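Local coordinates for protein dihydropteroate synthase (PDB 2Y5S) that probably catalyses the joining of p-aminobenzoate to 6-hydroxymethyl-7,8-dihydropterin diphosphate, giving 7,8-dihydropteroate, the immediate precursor of folates, at residues A9-C13 with E188-V192; I28-T32 with D64-E68; F127-I133 with R176-L180; C144-M148 with V169-L173. One frame throughout, in Å; residues are numbered along the deposited sequence.

Interaction 1: residues A9-C13 with E188-V192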
loop_
_atom_site.group_PDB
_atom_site.type_symbol
_atom_site.label_atom_id
_atom_site.label_comp_id
_atom_site.label_asym_id
_atom_site.label_seq_id
_atom_site.Cartn_x
_atom_site.Cartn_y
_atom_site.Cartn_z
ATOM N N ALA B 9 -20.063 2.345 9.232
ATOM C CA ALA B 9 -21.009 2.476 10.322
ATOM C C ALA B 9 -20.341 2.085 11.647
ATOM O O ALA B 9 -19.446 1.241 11.659
ATOM C CB ALA B 9 -22.231 1.599 10.061
ATOM N N PRO B 10 -20.775 2.689 12.760
ATOM C CA PRO B 10 -20.156 2.399 14.049
ATOM C C PRO B 10 -20.376 0.969 14.560
ATOM O O PRO B 10 -21.332 0.284 14.163
ATOM C CB PRO B 10 -20.817 3.408 14.995
ATOM C CG PRO B 10 -22.133 3.695 14.373
ATOM C CD PRO B 10 -21.878 3.659 12.889
ATOM N N LEU B 11 -19.483 0.557 15.456
ATOM C CA LEU B 11 -19.538 -0.755 16.058
ATOM C C LEU B 11 -19.571 -0.669 17.590
ATOM O O LEU B 11 -18.627 -0.200 18.215
ATOM C CB LEU B 11 -18.330 -1.576 15.604
ATOM C CG LEU B 11 -18.356 -3.056 16.014
ATOM C CD1 LEU B 11 -19.556 -3.767 15.384
ATOM C CD2 LEU B 11 -17.011 -3.770 15.646
ATOM N N GLN B 12 -20.651 -1.137 18.192
ATOM C CA GLN B 12 -20.685 -1.307 19.644
ATOM C C GLN B 12 -19.773 -2.508 19.977
ATOM O O GLN B 12 -19.952 -3.586 19.438
ATOM C CB GLN B 12 -22.119 -1.501 20.100
ATOM C CG GLN B 12 -22.303 -1.837 21.559
ATOM C CD GLN B 12 -21.742 -0.783 22.477
ATOM O OE1 GLN B 12 -21.956 0.417 22.270
ATOM N NE2 GLN B 12 -21.012 -1.223 23.509
ATOM N N CYS B 13 -18.776 -2.295 20.830
ATOM C CA CYS B 13 -17.699 -3.260 20.993
ATOM C C CYS B 13 -17.357 -3.438 22.455
ATOM O O CYS B 13 -16.270 -3.097 22.909
ATOM C CB CYS B 13 -16.475 -2.831 20.177
ATOM S SG CYS B 13 -15.227 -4.099 19.981
ATOM N N GLU B 188 -26.078 -2.727 15.797
ATOM C CA GLU B 188 -24.842 -1.960 15.980
ATOM C C GLU B 188 -23.673 -2.752 16.616
ATOM O O GLU B 188 -22.528 -2.312 16.556
ATOM C CB GLU B 188 -25.108 -0.657 16.760
ATOM C CG GLU B 188 -25.997 -0.804 17.964
ATOM C CD GLU B 188 -27.478 -0.465 17.679
ATOM O OE1 GLU B 188 -28.181 -1.251 17.000
ATOM O OE2 GLU B 188 -27.934 0.601 18.151
ATOM N N ARG B 189 -23.952 -3.920 17.197
ATOM C CA ARG B 189 -22.906 -4.790 17.760
ATOM C C ARG B 189 -22.251 -5.692 16.714
ATOM O O ARG B 189 -21.304 -6.417 17.024
ATOM C CB ARG B 189 -23.505 -5.689 18.847
ATOM C CG ARG B 189 -23.991 -4.965 20.118
ATOM C CD ARG B 189 -24.760 -5.924 21.016
ATOM N NE ARG B 189 -23.910 -7.053 21.380
ATOM C CZ ARG B 189 -24.317 -8.232 21.845
ATOM N NH1 ARG B 189 -25.605 -8.504 22.033
ATOM N NH2 ARG B 189 -23.399 -9.162 22.113
ATOM N N ILE B 190 -22.759 -5.659 15.483
ATOM C CA ILE B 190 -22.382 -6.625 14.459
ATOM C C ILE B 190 -21.498 -5.998 13.385
ATOM O O ILE B 190 -21.808 -4.942 12.827
ATOM C CB ILE B 190 -23.638 -7.255 13.783
ATOM C CG1 ILE B 190 -24.523 -7.953 14.839
ATOM C CG2 ILE B 190 -23.223 -8.279 12.697
ATOM C CD1 ILE B 190 -25.965 -8.266 14.383
ATOM N N CYS B 191 -20.387 -6.667 13.103
ATOM C CA CYS B 191 -19.616 -6.403 11.902
ATOM C C CYS B 191 -19.501 -7.695 11.126
ATOM O O CYS B 191 -19.838 -8.764 11.643
ATOM C CB CYS B 191 -18.242 -5.833 12.215
ATOM S SG CYS B 191 -17.120 -6.875 13.127
ATOM N N VAL B 192 -19.095 -7.587 9.866
ATOM C CA VAL B 192 -19.008 -8.749 8.987
ATOM C C VAL B 192 -17.640 -8.824 8.318
ATOM O O VAL B 192 -16.921 -7.815 8.187
ATOM C CB VAL B 192 -20.078 -8.696 7.899
ATOM C CG1 VAL B 192 -21.484 -8.634 8.519
ATOM C CG2 VAL B 192 -19.824 -7.504 6.949
#

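Interaction 2: residues I28-T32 with D64-E68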
loop_
_atom_site.group_PDB
_atom_site.type_symbol
_atom_site.label_atom_id
_atom_site.label_comp_id
_atom_site.label_asym_id
_atom_site.label_seq_id
_atom_site.Cartn_x
_atom_site.Cartn_y
_atom_site.Cartn_z
ATOM N N ILE B 28 -2.870 -9.211 15.508
ATOM C CA ILE B 28 -3.121 -10.619 15.732
ATOM C C ILE B 28 -2.183 -11.080 16.841
ATOM O O ILE B 28 -0.961 -11.011 16.697
ATOM C CB ILE B 28 -2.879 -11.458 14.465
ATOM C CG1 ILE B 28 -3.849 -11.053 13.344
ATOM C CG2 ILE B 28 -3.024 -12.969 14.778
ATOM C CD1 ILE B 28 -3.365 -11.489 11.944
ATOM N N LEU B 29 -2.780 -11.532 17.941
ATOM C CA LEU B 29 -2.052 -12.089 19.068
ATOM C C LEU B 29 -2.341 -13.584 19.117
ATOM O O LEU B 29 -3.319 -14.032 19.720
ATOM C CB LEU B 29 -2.463 -11.398 20.370
ATOM C CG LEU B 29 -1.628 -11.730 21.604
ATOM C CD1 LEU B 29 -0.238 -11.109 21.502
ATOM C CD2 LEU B 29 -2.339 -11.253 22.861
ATOM N N ASN B 30 -1.490 -14.360 18.464
ATOM C CA ASN B 30 -1.621 -15.802 18.508
ATOM C C ASN B 30 -1.035 -16.283 19.825
ATOM O O ASN B 30 0.147 -16.089 20.080
ATOM C CB ASN B 30 -0.925 -16.446 17.309
ATOM C CG ASN B 30 -1.721 -16.288 16.021
ATOM O OD1 ASN B 30 -2.944 -16.500 15.999
ATOM N ND2 ASN B 30 -1.033 -15.911 14.936
ATOM N N ALA B 31 -1.881 -16.878 20.665
ATOM C CA ALA B 31 -1.486 -17.384 21.984
ATOM C C ALA B 31 -1.103 -18.860 21.894
ATOM O O ALA B 31 -1.596 -19.694 22.660
ATOM C CB ALA B 31 -2.630 -17.191 22.977
ATOM N N THR B 32 -0.193 -19.162 20.974
ATOM C CA THR B 32 0.131 -20.533 20.591
ATOM C C THR B 32 1.648 -20.690 20.375
ATOM O O THR B 32 2.208 -20.059 19.474
ATOM C CB THR B 32 -0.636 -20.915 19.294
ATOM O OG1 THR B 32 -0.764 -19.758 18.447
ATOM C CG2 THR B 32 -2.035 -21.429 19.625
ATOM N N ASP B 64 -6.498 -9.205 18.802
ATOM C CA ASP B 64 -7.269 -10.417 18.543
ATOM C C ASP B 64 -6.526 -11.586 19.179
ATOM O O ASP B 64 -5.399 -11.912 18.792
ATOM C CB ASP B 64 -7.489 -10.628 17.034
ATOM C CG ASP B 64 -8.599 -11.665 16.715
ATOM O OD1 ASP B 64 -9.627 -11.724 17.423
ATOM O OD2 ASP B 64 -8.451 -12.423 15.734
ATOM N N ILE B 65 -7.149 -12.160 20.201
ATOM C CA ILE B 65 -6.568 -13.229 20.987
ATOM C C ILE B 65 -7.130 -14.545 20.468
ATOM O O ILE B 65 -8.341 -14.734 20.452
ATOM C CB ILE B 65 -6.960 -13.120 22.482
ATOM C CG1 ILE B 65 -6.491 -11.799 23.107
ATOM C CG2 ILE B 65 -6.386 -14.301 23.259
ATOM C CD1 ILE B 65 -7.168 -11.506 24.448
ATOM N N GLY B 66 -6.255 -15.447 20.041
ATOM C CA GLY B 66 -6.683 -16.757 19.573
ATOM C C GLY B 66 -5.830 -17.848 20.176
ATOM O O GLY B 66 -4.608 -17.810 20.041
ATOM N N GLY B 67 -6.478 -18.813 20.838
ATOM C CA GLY B 67 -5.800 -19.965 21.437
ATOM C C GLY B 67 -5.715 -21.175 20.519
ATOM O O GLY B 67 -5.214 -22.226 20.917
ATOM N N GLU B 68 -6.206 -21.031 19.288
ATOM C CA GLU B 68 -6.219 -22.126 18.315
ATOM C C GLU B 68 -5.519 -21.711 17.027
ATOM O O GLU B 68 -5.102 -20.561 16.873
ATOM C CB GLU B 68 -7.673 -22.514 18.012
ATOM C CG GLU B 68 -7.848 -23.788 17.169
ATOM C CD GLU B 68 -9.251 -24.355 17.226
ATOM O OE1 GLU B 68 -10.016 -23.985 18.144
ATOM O OE2 GLU B 68 -9.590 -25.175 16.347
HETATM O O HOH W 1 -3.797 -18.506 17.473
#

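Interaction 3: residues F127-I133 with R176-L180. With EDO (1,2-ethanediol), chain V; EDO (1,2-ethanediol), chain U.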
loop_
_atom_site.group_PDB
_atom_site.type_symbol
_atom_site.label_atom_id
_atom_site.label_comp_id
_atom_site.label_asym_id
_atom_site.label_seq_id
_atom_site.Cartn_x
_atom_site.Cartn_y
_atom_site.Cartn_z
ATOM N N PHE B 127 -21.236 -17.730 13.843
ATOM C CA PHE B 127 -22.162 -18.054 14.926
ATOM C C PHE B 127 -23.076 -19.201 14.577
ATOM O O PHE B 127 -24.199 -19.303 15.090
ATOM C CB PHE B 127 -22.889 -16.776 15.415
ATOM C CG PHE B 127 -21.924 -15.709 15.831
ATOM C CD1 PHE B 127 -21.305 -15.771 17.063
ATOM C CD2 PHE B 127 -21.548 -14.710 14.953
ATOM C CE1 PHE B 127 -20.370 -14.831 17.430
ATOM C CE2 PHE B 127 -20.605 -13.771 15.309
ATOM C CZ PHE B 127 -20.008 -13.832 16.549
ATOM N N ARG B 128 -22.562 -20.106 13.744
ATOM C CA ARG B 128 -23.324 -21.263 13.324
ATOM C C ARG B 128 -23.135 -22.474 14.238
ATOM O O ARG B 128 -23.940 -23.395 14.185
ATOM C CB ARG B 128 -22.993 -21.650 11.875
ATOM C CG ARG B 128 -23.656 -20.756 10.842
ATOM C CD ARG B 128 -23.353 -21.243 9.436
ATOM N NE ARG B 128 -21.972 -20.961 9.032
ATOM C CZ ARG B 128 -21.403 -21.467 7.941
ATOM N NH1 ARG B 128 -22.082 -22.310 7.153
ATOM N NH2 ARG B 128 -20.152 -21.132 7.634
ATOM N N GLN B 129 -22.073 -22.513 15.043
ATOM C CA GLN B 129 -21.858 -23.671 15.899
ATOM C C GLN B 129 -22.980 -23.738 16.904
ATOM O O GLN B 129 -23.434 -22.696 17.393
ATOM C CB GLN B 129 -20.504 -23.649 16.615
ATOM C CG GLN B 129 -19.302 -23.860 15.697
ATOM C CD GLN B 129 -19.292 -25.210 15.018
ATOM O OE1 GLN B 129 -19.814 -26.179 15.543
ATOM N NE2 GLN B 129 -18.678 -25.275 13.840
ATOM N N PRO B 130 -23.470 -24.958 17.190
ATOM C CA PRO B 130 -24.610 -25.094 18.088
ATOM C C PRO B 130 -24.370 -24.382 19.416
ATOM O O PRO B 130 -23.386 -24.678 20.089
ATOM C CB PRO B 130 -24.723 -26.621 18.271
ATOM C CG PRO B 130 -24.243 -27.163 17.000
ATOM C CD PRO B 130 -23.088 -26.264 16.608
ATOM N N GLY B 131 -25.241 -23.430 19.752
ATOM C CA GLY B 131 -25.161 -22.700 21.006
ATOM C C GLY B 131 -24.371 -21.386 20.984
ATOM O O GLY B 131 -24.308 -20.700 21.998
ATOM N N ALA B 132 -23.784 -21.030 19.844
ATOM C CA ALA B 132 -22.962 -19.812 19.758
ATOM C C ALA B 132 -23.828 -18.559 19.916
ATOM O O ALA B 132 -23.468 -17.628 20.654
ATOM C CB ALA B 132 -22.217 -19.761 18.459
ATOM N N ILE B 133 -24.970 -18.529 19.234
ATOM C CA ILE B 133 -25.864 -17.365 19.358
ATOM C C ILE B 133 -26.316 -17.114 20.818
ATOM O O ILE B 133 -26.302 -15.966 21.302
ATOM C CB ILE B 133 -27.067 -17.453 18.389
ATOM C CG1 ILE B 133 -26.571 -17.265 16.946
ATOM C CG2 ILE B 133 -28.096 -16.376 18.716
ATOM C CD1 ILE B 133 -27.676 -17.422 15.869
ATOM N N ARG B 176 -26.757 -14.312 8.494
ATOM C CA ARG B 176 -26.148 -14.444 9.823
ATOM C C ARG B 176 -26.524 -13.249 10.721
ATOM O O ARG B 176 -26.871 -13.434 11.893
ATOM C CB ARG B 176 -24.631 -14.663 9.734
ATOM C CG ARG B 176 -24.197 -15.925 8.937
ATOM C CD ARG B 176 -25.021 -17.170 9.273
ATOM N NE ARG B 176 -24.993 -17.429 10.717
ATOM C CZ ARG B 176 -25.904 -18.133 11.394
ATOM N NH1 ARG B 176 -26.955 -18.674 10.782
ATOM N NH2 ARG B 176 -25.767 -18.289 12.705
ATOM N N ALA B 177 -26.513 -12.043 10.161
ATOM C CA ALA B 177 -26.910 -10.849 10.909
ATOM C C ALA B 177 -28.361 -10.938 11.331
ATOM O O ALA B 177 -28.702 -10.571 12.451
ATOM C CB ALA B 177 -26.698 -9.592 10.106
ATOM N N GLN B 178 -29.215 -11.410 10.432
ATOM C CA GLN B 178 -30.611 -11.622 10.765
ATOM C C GLN B 178 -30.764 -12.624 11.912
ATOM O O GLN B 178 -31.568 -12.405 12.826
ATOM C CB GLN B 178 -31.391 -12.126 9.547
ATOM C CG GLN B 178 -32.914 -12.229 9.779
ATOM C CD GLN B 178 -33.551 -10.890 10.087
ATOM O OE1 GLN B 178 -33.396 -9.940 9.324
ATOM N NE2 GLN B 178 -34.274 -10.804 11.211
ATOM N N ALA B 179 -30.011 -13.721 11.861
ATOM C CA ALA B 179 -30.117 -14.753 12.891
ATOM C C ALA B 179 -29.699 -14.211 14.249
ATOM O O ALA B 179 -30.330 -14.510 15.259
ATOM C CB ALA B 179 -29.299 -15.991 12.519
ATOM N N LEU B 180 -28.640 -13.411 14.277
ATOM C CA LEU B 180 -28.239 -12.714 15.505
ATOM C C LEU B 180 -29.353 -11.758 15.985
ATOM O O LEU B 180 -29.701 -11.747 17.164
ATOM C CB LEU B 180 -26.932 -11.936 15.300
ATOM C CG LEU B 180 -25.679 -12.798 15.164
ATOM C CD1 LEU B 180 -24.472 -11.954 14.715
ATOM C CD2 LEU B 180 -25.412 -13.520 16.483
HETATM C C1 EDO V . -22.882 -21.514 3.512
HETATM O O1 EDO V . -22.868 -21.305 2.098
HETATM C C2 EDO V . -21.460 -21.334 4.018
HETATM O O2 EDO V . -20.987 -22.572 4.547
HETATM C C1 EDO U . -27.236 -18.994 6.527
HETATM O O1 EDO U . -27.554 -18.823 7.916
HETATM C C2 EDO U . -26.409 -20.256 6.297
HETATM O O2 EDO U . -26.206 -20.968 7.524
#

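Interaction 4: residues C144-M148 with V169-L173. With 78H (7,8-dihydropteroate), chain P; EDO (1,2-ethanediol), chain V.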
loop_
_atom_site.group_PDB
_atom_site.type_symbol
_atom_site.label_atom_id
_atom_site.label_comp_id
_atom_site.label_asym_id
_atom_site.label_seq_id
_atom_site.Cartn_x
_atom_site.Cartn_y
_atom_site.Cartn_z
ATOM N N CYS B 144 -18.116 -10.320 15.209
ATOM C CA CYS B 144 -17.753 -10.390 13.799
ATOM C C CYS B 144 -18.169 -11.745 13.240
ATOM O O CYS B 144 -17.632 -12.785 13.632
ATOM C CB CYS B 144 -16.274 -10.198 13.579
ATOM S SG CYS B 144 -15.807 -10.308 11.819
ATOM N N ALA B 145 -19.138 -11.705 12.342
ATOM C CA ALA B 145 -19.616 -12.889 11.620
ATOM C C ALA B 145 -18.829 -12.976 10.325
ATOM O O ALA B 145 -18.950 -12.101 9.462
ATOM C CB ALA B 145 -21.114 -12.742 11.325
ATOM N N MET B 146 -18.000 -14.003 10.198
ATOM C CA MET B 146 -17.219 -14.218 8.986
ATOM C C MET B 146 -17.911 -15.210 8.076
ATOM O O MET B 146 -18.670 -16.073 8.548
ATOM C CB MET B 146 -15.839 -14.762 9.350
ATOM C CG MET B 146 -14.787 -14.625 8.256
ATOM S SD MET B 146 -13.295 -15.559 8.625
ATOM C CE MET B 146 -13.817 -17.202 8.075
ATOM N N HIS B 147 -17.622 -15.105 6.779
ATOM C CA HIS B 147 -18.029 -16.107 5.804
ATOM C C HIS B 147 -16.946 -17.171 5.606
ATOM O O HIS B 147 -15.795 -16.863 5.286
ATOM C CB HIS B 147 -18.334 -15.458 4.443
ATOM C CG HIS B 147 -18.657 -16.449 3.368
ATOM N ND1 HIS B 147 -17.686 -17.089 2.622
ATOM C CD2 HIS B 147 -19.846 -16.920 2.923
ATOM C CE1 HIS B 147 -18.265 -17.920 1.778
ATOM N NE2 HIS B 147 -19.575 -17.828 1.929
ATOM N N MET B 148 -17.343 -18.426 5.784
ATOM C CA MET B 148 -16.508 -19.556 5.444
ATOM C C MET B 148 -17.422 -20.550 4.766
ATOM O O MET B 148 -18.556 -20.773 5.214
ATOM C CB MET B 148 -15.837 -20.155 6.692
ATOM C CG MET B 148 -15.165 -21.511 6.469
ATOM S SD MET B 148 -14.292 -22.193 7.901
ATOM C CE MET B 148 -15.458 -21.772 9.170
ATOM N N VAL B 169 -21.503 -14.316 -0.763
ATOM C CA VAL B 169 -20.913 -13.937 0.522
ATOM C C VAL B 169 -21.847 -12.918 1.209
ATOM O O VAL B 169 -22.163 -13.066 2.388
ATOM C CB VAL B 169 -19.462 -13.372 0.347
ATOM C CG1 VAL B 169 -19.011 -12.557 1.566
ATOM C CG2 VAL B 169 -18.470 -14.512 0.066
ATOM N N ARG B 170 -22.317 -11.919 0.458
ATOM C CA ARG B 170 -23.216 -10.904 1.025
ATOM C C ARG B 170 -24.498 -11.512 1.590
ATOM O O ARG B 170 -24.900 -11.177 2.705
ATOM C CB ARG B 170 -23.583 -9.825 0.008
ATOM C CG ARG B 170 -24.403 -8.704 0.632
ATOM C CD ARG B 170 -24.767 -7.584 -0.347
ATOM N NE ARG B 170 -25.507 -8.079 -1.491
ATOM C CZ ARG B 170 -25.012 -8.272 -2.715
ATOM N NH1 ARG B 170 -23.730 -8.019 -3.002
ATOM N NH2 ARG B 170 -25.810 -8.739 -3.664
ATOM N N ASP B 171 -25.120 -12.402 0.832
ATOM C CA ASP B 171 -26.383 -13.032 1.247
ATOM C C ASP B 171 -26.219 -13.894 2.490
ATOM O O ASP B 171 -27.100 -13.927 3.342
ATOM C CB ASP B 171 -26.966 -13.893 0.116
ATOM C CG ASP B 171 -27.446 -13.070 -1.059
ATOM O OD1 ASP B 171 -27.822 -11.899 -0.861
ATOM O OD2 ASP B 171 -27.465 -13.601 -2.183
ATOM N N PHE B 172 -25.092 -14.593 2.594
ATOM C CA PHE B 172 -24.813 -15.416 3.768
ATOM C C PHE B 172 -24.668 -14.531 4.999
ATOM O O PHE B 172 -25.207 -14.827 6.066
ATOM C CB PHE B 172 -23.529 -16.221 3.558
ATOM C CG PHE B 172 -22.985 -16.845 4.821
ATOM C CD1 PHE B 172 -23.409 -18.107 5.218
ATOM C CD2 PHE B 172 -22.058 -16.175 5.607
ATOM C CE1 PHE B 172 -22.921 -18.681 6.369
ATOM C CE2 PHE B 172 -21.560 -16.760 6.770
ATOM C CZ PHE B 172 -21.997 -18.012 7.146
ATOM N N LEU B 173 -23.916 -13.442 4.848
ATOM C CA LEU B 173 -23.683 -12.515 5.937
ATOM C C LEU B 173 -25.000 -11.857 6.343
ATOM O O LEU B 173 -25.248 -11.649 7.524
ATOM C CB LEU B 173 -22.621 -11.483 5.550
ATOM C CG LEU B 173 -21.206 -12.066 5.371
ATOM C CD1 LEU B 173 -20.269 -10.993 4.766
ATOM C CD2 LEU B 173 -20.645 -12.583 6.671
HETATM O O4 78H P . -9.667 -13.409 7.924
HETATM C C4 78H P . -10.023 -13.596 9.089
HETATM C C5 78H P . -9.404 -14.560 9.913
HETATM N N3 78H P . -11.090 -12.849 9.613
HETATM C C9 78H P . -9.899 -14.717 11.229
HETATM N N5 78H P . -8.338 -15.276 9.476
HETATM C C2 78H P . -11.552 -13.079 10.945
HETATM N N8 78H P . -9.328 -15.644 12.090
HETATM N N1 78H P . -10.930 -13.993 11.707
HETATM C C6 78H P . -7.776 -16.223 10.254
HETATM N N2 78H P . -12.598 -12.395 11.435
HETATM C C7 78H P . -8.348 -16.628 11.615
HETATM C C10 78H P . -6.551 -16.960 9.791
HETATM N N11 78H P . -6.930 -18.090 8.935
HETATM C C15 78H P . -6.319 -18.239 7.767
HETATM C C16 78H P . -7.052 -18.435 6.601
HETATM C C17 78H P . -4.926 -18.168 7.732
HETATM C C18 78H P . -6.391 -18.581 5.395
HETATM C C19 78H P . -4.263 -18.313 6.521
HETATM C C20 78H P . -4.996 -18.524 5.355
HETATM C C21 78H P . -4.269 -18.652 4.013
HETATM O O22 78H P . -4.970 -18.544 3.004
HETATM O O23 78H P . -3.020 -18.720 3.992
HETATM C C1 EDO V . -22.882 -21.514 3.512
HETATM O O1 EDO V . -22.868 -21.305 2.098
HETATM C C2 EDO V . -21.460 -21.334 4.018
HETATM O O2 EDO V . -20.987 -22.572 4.547
#

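Interaction 1: residues A9-C13 with E188-V192
Leu11 and Gln12 run past the 3-10 turn at Glu188 and Arg189, with the two backbones drawing together to a CA-CA distance of 4.5 Å at Gln12 and Arg189. One main-chain hydrogen bond joins them: Gln12 N gives its proton to Glu188 O at 2.8 Å, reaching the oxygen from above the carbonyl plane, 39° out of it. The same oxygen takes a CA-H...O contact from Leu11 CA at 3.4 Å, so two neighbouring residues of the first strand converge on a single acceptor.

Leu11 carries the apolar part. With CG anti to the backbone N (chi1 -172°), its branches reach over the chain of 188-192: CD1 lies 3.6 Å from Arg189 C, and CD2 meets Cys191 SG at 4.0 Å. Gln12 and Arg189 touch through their methylenes, CG to CG at 3.8 Å. Beyond that point the arginine leads off to a guanidinium fixed by three carbonyls, those of Val136, Arg137 and Ser141.

Here the N-terminal hairpin of strands 11-13 and 16-18 lies against the TIM barrel. It meets the N-terminal end of strand 190-193, which pairs in parallel with strand 142-146, while Ile190 turns from the hairpin toward helix 165-182.

Interaction 2: residues I28-T32 with D64-E68
Leu29 and Ile65 sit side by side on neighbouring parallel strands of the TIM barrel; the axes of segments 28-30 and 64-66 approach to 4.9 Å with directions 21° apart. The main-chain bonds form a parallel ladder: Leu29 N gives to Asp64 O at 2.8 Å, Gly66 N to Leu29 O at 3.3 Å and Ala31 N to Gly66 O at 2.9 Å. The last of these carries the pairing just beyond strand 24-30, and Ile65 CA adds a CA-H...O contact to Leu29 O.

The apolar contact is between Leu29 and Ile65, which point the same way, with CD2 of the leucine 4.2 Å from CG1 of the isoleucine, on the face turned to helices 45-58 and 79-93. Farther on, a methyl meets a carbonyl in van der Waals contact, Thr32 CG2 lying 3.5 Å from Gly67 O.

A water bridges the loop ends. It lies 2.6 Å from Asn30 OD1 and close to Glu68 O, more acceptors than it can serve at once when its wider surroundings are included; its bond with Thr32 OG1 is weak.

On the other face, beside Ile28, the side chain of Asp64 comes within about 5 Å of the bound 7,8-dihydropteroate. Ser101, Asn122 and Arg270 all bond to its carboxylate, and these several partners would hold it in place near the pocket.

Interaction 3: residues F127-I133 with R176-L180
Arg128 lays its CG over the middle of the Arg176 guanidinium, 3.5 Å from CZ, the two side chains crossing at about a right angle. The contact is thus made by hydrocarbon on guanidinium: the guanidinium planes stand 42° from each other, and NE of Arg128 is 4.9 Å from NE of Arg176. Bends at chi2 and chi3 (-44° and -55°) fold Arg176 round to the loop, where NE is hydrogen-bonded to Gly126 O and NH2 comes within 3.0 Å of Phe127 O near the guanidinium plane. In that plane, too, NH1 of Arg176 donates to O1 of an ethanediol at 2.9 Å. Arg128 NH1 donates to O2 of a second ethanediol, both probably from the crystallisation liquor, and its NE bonds to Trp125 O.

Next to the arginines the contact turns apolar. Leu180 lies crosswise to Phe127, its CD1 4.0 Å from Phe127 CD2, while its other methyl, CD2, meets Ile133 CG1 at 3.9 Å. Ile133 CD1 reaches the CB of Ala179 at 4.0 Å.

In the TIM barrel, this joins the loop after strand 120-123 and the start of helix 132-136 to one side of helix 165-182. Phe127 also packs on Leu143 and Ala145 of strand 142-146, so the ring lies between helix and sheet.

Interaction 4: residues C144-M148 with V169-L173
His147 ND1 is hydrogen-bonded to Lys200 NZ, and Val169 CG2 lies over the same imidazole, where strand 142-146 of the TIM barrel runs out toward the loop. One residue on, Met148 O accepts from Arg128 NH2 and, weakly, from an ethanediol. Helix 165-182 follows this strand in the barrel after a small antiparallel hairpin, 150-151 with 156-157; the short segments of strand and helix pass 9.7 Å apart, with directions differing by 136°.

The imidazole is approached from two directions. Val169 CG2 stands 3.7 Å from the ring centroid and only 7° off the ring normal, as a CH-pi contact. Phe172 makes a T-shaped pair with it: the edge of the histidine is turned to the face of the phenylalanine, with centroids 5.1 Å apart and planes at 88°. His147 CG lies anti to the backbone N, a torsion that sets the ring between Val169 and Phe172. Phe172 in turn presents an edge to the main chain, CE2 lying 3.5 Å from Met146 O. One turn along the helix backbone from Val169, Leu173 puts CD2 against Ala145 O at 3.3 Å.

The strand's alternation divides the labour. Ala145 faces the helix, whereas Cys144 and Met146 belong to the 7,8-dihydropteroate pocket: Cys144 SG is 3.8 Å from N2 of the pterin, and Met146 SD lies 3.6 Å from its N3.

How the interactions relate
From the N terminus, the hairpin strand of interaction 1 waits longest for its partner: residues 9-13 meet 188-192 only after five barrel strands, the sixth being the partner itself, so this loop encloses the other three. Interaction 2 closes first, pairing adjacent strands across one intervening helix, and stands in series with interactions 3 and 4. Those two are nested, 144-148 with 169-173 lying inside the loop closed by 127-133 with 176-180, and both use helix 165-182. Interactions 1, 3 and 4 touch one another: Cys191 O pairs with Ala145 N, Ile190 packs on Leu180, and Arg128 NH2 reaches Met148 O. Interaction 2 lies apart, across the chain's centre from interactions 1 and 4.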